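Local coordinates for RahU protein (Pseudomonas aeruginosa PAO1, PDB 6ZC2) that probably binds membrane lipids as a bacterial member of the aegerolysin family, interacting with the sphingolipid ceramide phosphorylethanolamine, at residues A[2-12]-A[57-68]; A[108-116]-A[128-136]. One frame throughout, in Å; residues are numbered along the deposited sequence. Where two conformers were deposited one is given.

Interaction 1 (A[2-12]-A[57-68]); sequences AYAEWIAVKVV and PQWIASCGRENA. With EDO (1,2-ethanediol), chain G; EDO (1,2-ethanediol), chain C.
Lys10 lies across the indole of Trp59, a non-hydrogen-bonded pair in an antiparallel strand pairing of the mixed sheet of the aegerolysin beta-sandwich. Followed outward, Lys10 CB sits over the six-membered ring, 3.5 Å from its centroid, a CH-pi contact. CG is anti to the backbone N (chi1 -178°) and the chain extended beyond it, which lays CG and CD along the ring near CE2 and CZ2 before Lys10 CE reaches Pro57, 3.7 Å from Pro57 CB. Ala8 CB meets Trp59 too, at CE3, while the ring of Tyr35 stacks on the indole. Alternating with Lys10 and Trp59, hydrogen-bonded pairs join the strands, as in Val9 N to Ile60 O at 2.8 Å. On the opposite side Ile7 and Val9 reach Trp90 and Phe88 of strand 83-92; Val11 CG2 meets Ile60 CD1. At the other end the first residues fold back: Ala2 N is held by Ala68 O and Glu5 OE1, each at 2.8 Å. Glu66 CG lies over the Tyr3 ring, 4.0 Å from its centroid, the carboxylate 10° from the ring plane, while Gly64 O approaches the ring edge, in plane, 3.4 Å from Tyr3 CD1.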
# COMPACT_ATOMS: atom_id res chain seq x y z
N ALA A 2 15.37 9.12 0.28
CA ALA A 2 16.26 8.39 -0.61
C ALA A 2 15.59 7.09 -1.06
O ALA A 2 14.55 6.71 -0.53
CB ALA A 2 17.58 8.10 0.08
N TYR A 3 16.20 6.43 -2.04
CA TYR A 3 15.70 5.14 -2.49
C TYR A 3 15.71 4.09 -1.38
O TYR A 3 14.93 3.13 -1.44
CB TYR A 3 16.52 4.66 -3.69
CG TYR A 3 16.12 5.24 -5.04
CD1 TYR A 3 15.13 6.22 -5.16
CD2 TYR A 3 16.75 4.81 -6.21
CE1 TYR A 3 14.77 6.73 -6.40
CE2 TYR A 3 16.39 5.31 -7.45
CZ TYR A 3 15.40 6.27 -7.54
OH TYR A 3 15.02 6.78 -8.77
N ALA A 4 16.57 4.24 -0.37
CA ALA A 4 16.68 3.25 0.69
C ALA A 4 15.45 3.19 1.59
O ALA A 4 15.26 2.19 2.29
CB ALA A 4 17.94 3.50 1.53
N GLU A 5 14.62 4.23 1.59
CA GLU A 5 13.33 4.19 2.29
C GLU A 5 12.28 3.75 1.28
O GLU A 5 11.99 4.48 0.33
CB GLU A 5 13.01 5.56 2.87
CG GLU A 5 13.96 6.02 3.97
CD GLU A 5 15.26 6.61 3.44
OE1 GLU A 5 15.20 7.37 2.45
OE2 GLU A 5 16.34 6.32 4.01
N TRP A 6 11.72 2.55 1.47
CA TRP A 6 10.75 2.02 0.51
C TRP A 6 9.80 1.05 1.19
O TRP A 6 10.13 0.43 2.22
CB TRP A 6 11.44 1.36 -0.70
CG TRP A 6 12.22 0.10 -0.36
CD1 TRP A 6 13.51 0.04 0.12
CD2 TRP A 6 11.78 -1.26 -0.49
NE1 TRP A 6 13.88 -1.27 0.31
CE2 TRP A 6 12.84 -2.09 -0.05
CE3 TRP A 6 10.59 -1.87 -0.92
CZ2 TRP A 6 12.76 -3.48 -0.05
CZ3 TRP A 6 10.51 -3.25 -0.91
CH2 TRP A 6 11.59 -4.05 -0.48
N ILE A 7 8.61 0.92 0.58
CA ILE A 7 7.60 -0.07 0.93
C ILE A 7 7.08 -0.66 -0.38
O ILE A 7 7.02 0.01 -1.41
CB ILE A 7 6.44 0.57 1.74
CG1 ILE A 7 5.45 -0.49 2.25
CG2 ILE A 7 5.72 1.65 0.91
CD1 ILE A 7 4.34 0.06 3.14
N ALA A 8 6.70 -1.94 -0.34
CA ALA A 8 6.00 -2.57 -1.46
C ALA A 8 4.87 -3.39 -0.88
O ALA A 8 5.11 -4.29 -0.07
CB ALA A 8 6.95 -3.43 -2.30
N VAL A 9 3.63 -3.07 -1.27
CA VAL A 9 2.43 -3.68 -0.72
C VAL A 9 1.87 -4.68 -1.73
O VAL A 9 1.47 -4.29 -2.84
CB VAL A 9 1.38 -2.63 -0.35
CG1 VAL A 9 0.21 -3.28 0.35
CG2 VAL A 9 2.00 -1.52 0.50
N LYS A 10 1.84 -5.96 -1.36
CA LYS A 10 1.26 -7.01 -2.20
C LYS A 10 -0.24 -7.07 -1.91
O LYS A 10 -0.64 -7.44 -0.80
CB LYS A 10 1.92 -8.35 -1.89
CG LYS A 10 1.41 -9.50 -2.75
CD LYS A 10 2.08 -10.82 -2.39
CE LYS A 10 1.43 -11.98 -3.13
NZ LYS A 10 2.27 -13.22 -3.08
N VAL A 11 -1.06 -6.70 -2.88
CA VAL A 11 -2.51 -6.66 -2.72
C VAL A 11 -3.07 -8.03 -3.12
O VAL A 11 -3.03 -8.41 -4.30
CB VAL A 11 -3.14 -5.53 -3.55
CG1 VAL A 11 -4.65 -5.52 -3.38
CG2 VAL A 11 -2.53 -4.19 -3.15
N VAL A 12 -3.58 -8.77 -2.13
CA VAL A 12 -4.11 -10.12 -2.31
C VAL A 12 -5.63 -10.04 -2.13
O VAL A 12 -6.13 -9.76 -1.03
CB VAL A 12 -3.49 -11.11 -1.31
CG1 VAL A 12 -4.11 -12.50 -1.45
CG2 VAL A 12 -1.96 -11.16 -1.48
N PRO A 57 -2.29 -11.43 -7.52
CA PRO A 57 -1.87 -10.25 -6.75
C PRO A 57 -1.04 -9.27 -7.58
O PRO A 57 -0.29 -9.66 -8.48
CB PRO A 57 -1.03 -10.84 -5.61
CG PRO A 57 -1.59 -12.21 -5.43
CD PRO A 57 -1.98 -12.69 -6.81
N GLN A 58 -1.19 -7.99 -7.25
CA GLN A 58 -0.38 -6.91 -7.82
C GLN A 58 0.25 -6.12 -6.68
O GLN A 58 -0.25 -6.12 -5.55
CB GLN A 58 -1.23 -5.97 -8.70
CG GLN A 58 -1.74 -6.62 -9.98
CD GLN A 58 -2.58 -5.67 -10.80
OE1 GLN A 58 -2.17 -4.55 -11.10
NE2 GLN A 58 -3.79 -6.10 -11.15
N TRP A 59 1.34 -5.43 -6.98
CA TRP A 59 2.12 -4.70 -5.98
C TRP A 59 2.02 -3.19 -6.19
O TRP A 59 2.11 -2.69 -7.32
CB TRP A 59 3.59 -5.11 -6.05
CG TRP A 59 3.86 -6.53 -5.63
CD1 TRP A 59 3.61 -7.66 -6.35
CD2 TRP A 59 4.45 -6.95 -4.40
NE1 TRP A 59 4.01 -8.77 -5.65
CE2 TRP A 59 4.53 -8.36 -4.45
CE3 TRP A 59 4.92 -6.28 -3.26
CZ2 TRP A 59 5.08 -9.11 -3.40
CZ3 TRP A 59 5.45 -7.03 -2.22
CH2 TRP A 59 5.53 -8.43 -2.30
N ILE A 60 1.86 -2.46 -5.08
CA ILE A 60 1.93 -1.00 -5.05
C ILE A 60 3.18 -0.64 -4.25
O ILE A 60 3.27 -0.95 -3.06
CB ILE A 60 0.68 -0.39 -4.41
CG1 ILE A 60 -0.56 -0.77 -5.24
CG2 ILE A 60 0.81 1.11 -4.29
CD1 ILE A 60 -1.86 -0.48 -4.56
N ALA A 61 4.14 0.01 -4.91
CA ALA A 61 5.45 0.27 -4.30
C ALA A 61 5.74 1.76 -4.30
O ALA A 61 5.40 2.48 -5.25
CB ALA A 61 6.56 -0.49 -5.04
N SER A 62 6.38 2.22 -3.22
CA SER A 62 6.73 3.63 -3.07
C SER A 62 8.08 3.75 -2.38
O SER A 62 8.40 2.95 -1.49
CB SER A 62 5.65 4.36 -2.26
OG SER A 62 5.94 5.74 -2.10
N CYS A 63 8.87 4.74 -2.79
CA CYS A 63 10.16 4.98 -2.17
C CYS A 63 10.39 6.48 -2.05
O CYS A 63 9.68 7.29 -2.65
CB CYS A 63 11.31 4.31 -2.94
SG CYS A 63 11.57 4.94 -4.62
N GLY A 64 11.39 6.86 -1.25
CA GLY A 64 11.78 8.24 -1.20
C GLY A 64 12.37 8.71 -2.52
O GLY A 64 12.86 7.92 -3.33
N ARG A 65 12.30 10.02 -2.75
CA ARG A 65 12.90 10.55 -3.97
C ARG A 65 14.42 10.40 -3.91
O ARG A 65 15.02 10.41 -2.84
CB ARG A 65 12.46 12.00 -4.21
CG ARG A 65 10.95 12.11 -4.50
CD ARG A 65 10.59 13.21 -5.49
NE ARG A 65 9.20 13.11 -5.96
CZ ARG A 65 8.82 12.46 -7.06
NH1 ARG A 65 7.54 12.42 -7.40
NH2 ARG A 65 9.72 11.85 -7.82
N GLU A 66 15.02 10.23 -5.08
CA GLU A 66 16.43 9.83 -5.13
C GLU A 66 17.31 10.89 -4.47
O GLU A 66 17.18 12.09 -4.74
CB GLU A 66 16.86 9.61 -6.58
CG GLU A 66 18.18 8.87 -6.64
CD GLU A 66 18.55 8.35 -8.02
OE1 GLU A 66 18.07 8.91 -9.03
OE2 GLU A 66 19.34 7.38 -8.09
N ASN A 67 18.21 10.43 -3.59
CA ASN A 67 19.17 11.27 -2.88
C ASN A 67 18.52 12.31 -1.97
O ASN A 67 19.21 13.23 -1.50
CB ASN A 67 20.19 11.91 -3.82
CG ASN A 67 21.13 10.89 -4.41
OD1 ASN A 67 21.67 10.05 -3.69
ND2 ASN A 67 21.32 10.93 -5.72
N ALA A 68 17.23 12.21 -1.69
CA ALA A 68 16.55 13.16 -0.81
C ALA A 68 16.66 12.71 0.64
O ALA A 68 16.64 11.51 0.95
CB ALA A 68 15.08 13.29 -1.21
C1 EDO G . 3.71 -7.44 -10.17
O1 EDO G . 4.65 -6.56 -9.54
C2 EDO G . 2.60 -6.62 -10.81
O2 EDO G . 1.98 -5.80 -9.81
C1 EDO C . 1.97 0.34 -9.41
O1 EDO C . 2.98 -0.08 -10.33
C2 EDO C . 2.60 1.28 -8.39
O2 EDO C . 3.58 0.58 -7.62
O HOH W 1 18.70 7.47 -3.34

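Interaction 2 (A[108-116]-A[128-136]); sequences SADYAGITS and VTLTLGRFS
Ile114 O is gripped twice: Thr131 N donates to it at 2.9 Å, almost straight (175°), and a water donates to it at the same distance. That water also hydrogen-bonds Thr131 OG1, so one solvent molecule bridges a backbone carbonyl of strand 111-116 and a side chain of strand 126-134. The two strands form an antiparallel beta hairpin at the margin of the mixed sheet. Paired bonds join Ala112 with Gly133 and Ser116 with Thr129, and beyond them Phe135 N reaches Asp110 O at 2.8 Å, from above the carbonyl plane. On the inward face, Leu130 CD1 and Leu132 CD2 both close on Gly113 CA, each 3.8 Å away; these leucines also touch Phe104 of the other sheet. Near the hairpin's open end, Arg134 CD, in one of two conformers, comes within 3.5 Å of Tyr111 CE1, while Tyr111 OH is hydrogen-bonded to Asp80. On the outward face the Phe135 ring meets Ala112 CB through CE1, at 3.7 Å. Beside Gly113, which brings no side chain, the two leucines thus pack inward, whereas Thr129 OG1 and Thr131 OG1 on the other face bind water, as suits a side turned to solvent.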
# COMPACT_ATOMS: atom_id res chain seq x y z
N SER A 108 -15.82 -0.60 7.44
CA SER A 108 -16.87 -1.23 8.23
C SER A 108 -16.43 -2.67 8.46
O SER A 108 -15.44 -3.13 7.89
CB SER A 108 -18.22 -1.22 7.51
OG SER A 108 -18.24 -2.19 6.48
N ALA A 109 -17.21 -3.39 9.27
CA ALA A 109 -16.90 -4.79 9.52
C ALA A 109 -17.24 -5.70 8.34
O ALA A 109 -17.01 -6.91 8.43
CB ALA A 109 -17.61 -5.28 10.78
N ASP A 110 -17.77 -5.15 7.24
CA ASP A 110 -18.04 -5.98 6.07
C ASP A 110 -16.76 -6.39 5.33
O ASP A 110 -16.81 -7.33 4.53
CB ASP A 110 -18.96 -5.23 5.10
CG ASP A 110 -20.38 -5.08 5.64
OD1 ASP A 110 -20.78 -5.87 6.52
OD2 ASP A 110 -21.10 -4.17 5.16
N TYR A 111 -15.64 -5.70 5.57
CA TYR A 111 -14.38 -6.01 4.89
C TYR A 111 -13.25 -5.98 5.91
O TYR A 111 -13.29 -5.21 6.87
CB TYR A 111 -14.06 -4.99 3.78
CG TYR A 111 -15.14 -4.90 2.74
CD1 TYR A 111 -15.20 -5.80 1.68
CD2 TYR A 111 -16.13 -3.92 2.82
CE1 TYR A 111 -16.20 -5.72 0.72
CE2 TYR A 111 -17.14 -3.83 1.86
CZ TYR A 111 -17.17 -4.73 0.82
OH TYR A 111 -18.18 -4.63 -0.12
N ALA A 112 -12.23 -6.81 5.66
CA ALA A 112 -11.01 -6.79 6.45
C ALA A 112 -9.80 -6.83 5.52
O ALA A 112 -9.84 -7.42 4.43
CB ALA A 112 -10.93 -7.97 7.43
N GLY A 113 -8.72 -6.19 5.97
CA GLY A 113 -7.44 -6.21 5.31
C GLY A 113 -6.37 -6.55 6.32
O GLY A 113 -5.99 -5.71 7.14
N ILE A 114 -5.90 -7.80 6.29
CA ILE A 114 -4.95 -8.31 7.26
C ILE A 114 -3.55 -8.17 6.68
O ILE A 114 -3.30 -8.55 5.53
CB ILE A 114 -5.26 -9.78 7.61
CG1 ILE A 114 -6.69 -9.93 8.14
CG2 ILE A 114 -4.23 -10.34 8.60
CD1 ILE A 114 -7.01 -9.07 9.36
N THR A 115 -2.63 -7.60 7.47
CA THR A 115 -1.28 -7.35 7.00
C THR A 115 -0.29 -8.36 7.59
O THR A 115 -0.46 -8.84 8.71
CB THR A 115 -0.82 -5.94 7.38
OG1 THR A 115 -0.83 -5.80 8.81
CG2 THR A 115 -1.72 -4.89 6.77
N SER A 116 0.74 -8.67 6.80
CA SER A 116 1.84 -9.50 7.27
C SER A 116 3.14 -8.97 6.69
O SER A 116 3.17 -8.42 5.59
CB SER A 116 1.65 -10.98 6.91
OG SER A 116 1.56 -11.17 5.51
N VAL A 128 5.18 -5.78 2.43
CA VAL A 128 4.04 -6.03 3.30
C VAL A 128 2.95 -6.66 2.45
O VAL A 128 2.66 -6.17 1.36
CB VAL A 128 3.52 -4.71 3.91
CG1 VAL A 128 2.23 -4.95 4.71
CG2 VAL A 128 4.58 -4.05 4.77
N THR A 129 2.35 -7.74 2.93
CA THR A 129 1.23 -8.37 2.24
C THR A 129 -0.08 -7.89 2.86
O THR A 129 -0.22 -7.85 4.08
CB THR A 129 1.33 -9.90 2.30
OG1 THR A 129 2.55 -10.32 1.68
CG2 THR A 129 0.16 -10.55 1.58
N LEU A 130 -1.04 -7.51 2.00
CA LEU A 130 -2.36 -7.02 2.41
C LEU A 130 -3.40 -7.98 1.85
O LEU A 130 -3.63 -8.01 0.63
CB LEU A 130 -2.58 -5.60 1.89
CG LEU A 130 -3.96 -4.98 2.12
CD1 LEU A 130 -4.27 -4.86 3.61
CD2 LEU A 130 -4.06 -3.63 1.43
N THR A 131 -4.03 -8.77 2.71
CA THR A 131 -4.99 -9.78 2.28
C THR A 131 -6.41 -9.29 2.58
O THR A 131 -6.77 -9.07 3.75
CB THR A 131 -4.70 -11.13 2.96
OG1 THR A 131 -3.37 -11.54 2.63
CG2 THR A 131 -5.67 -12.19 2.48
N LEU A 132 -7.21 -9.12 1.52
CA LEU A 132 -8.50 -8.44 1.58
C LEU A 132 -9.64 -9.42 1.36
O LEU A 132 -9.63 -10.18 0.38
CB LEU A 132 -8.57 -7.37 0.48
CG LEU A 132 -7.55 -6.23 0.58
CD1 LEU A 132 -7.42 -5.48 -0.75
CD2 LEU A 132 -7.93 -5.27 1.70
N GLY A 133 -10.65 -9.36 2.23
CA GLY A 133 -11.83 -10.20 2.08
C GLY A 133 -13.10 -9.52 2.56
O GLY A 133 -13.08 -8.46 3.19
N ARG A 134 -14.22 -10.17 2.24
CA ARG A 134 -15.56 -9.76 2.66
C ARG A 134 -16.04 -10.71 3.75
O ARG A 134 -15.88 -11.93 3.63
CB ARG A 134 -16.53 -9.80 1.47
CG ARG A 134 -18.00 -9.65 1.83
CD ARG A 134 -18.49 -8.23 1.61
NE ARG A 134 -19.94 -8.09 1.80
CZ ARG A 134 -20.83 -8.09 0.82
NH1 ARG A 134 -22.12 -7.95 1.09
NH2 ARG A 134 -20.44 -8.21 -0.45
N PHE A 135 -16.62 -10.15 4.82
CA PHE A 135 -16.91 -10.91 6.03
C PHE A 135 -18.31 -10.65 6.56
O PHE A 135 -18.92 -9.61 6.29
CB PHE A 135 -15.87 -10.59 7.12
CG PHE A 135 -14.49 -11.08 6.79
CD1 PHE A 135 -13.65 -10.33 5.97
CD2 PHE A 135 -14.06 -12.32 7.24
CE1 PHE A 135 -12.40 -10.80 5.63
CE2 PHE A 135 -12.81 -12.79 6.89
CZ PHE A 135 -11.98 -12.04 6.09
N SER A 136 -18.81 -11.63 7.32
CA SER A 136 -20.08 -11.53 8.03
C SER A 136 -19.88 -11.99 9.46
O SER A 136 -19.04 -12.85 9.75
CB SER A 136 -21.19 -12.38 7.37
OG SER A 136 -21.50 -11.91 6.07
O HOH W 2 -20.06 -7.71 8.58
O HOH W 3 -1.69 -10.75 4.65
O HOH W 4 5.18 -9.55 3.06

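Interaction 1 is complete by residue 68, well before interaction 2 begins at residue 108, and their centres lie about 21 Å apart, with the middle of the chain between them. Both belong to the six-stranded mixed sheet, in which strand 6-13 runs beside strand 126-134, parallel to it. The join is direct: Lys10 N and Lys10 O probably hydrogen-bond Val128 O and Leu130 N, while Val11 packs on Leu132 and Val12 on Thr129. Strands 58-63, 6-13, 126-134 and 111-116 therefore form one continuous surface, with 111-116 outermost. Side chains from both interactions reach strand 83-92 of the second sheet, so the N-terminal strand and the C-terminal hairpin form much of one wall of the sandwich.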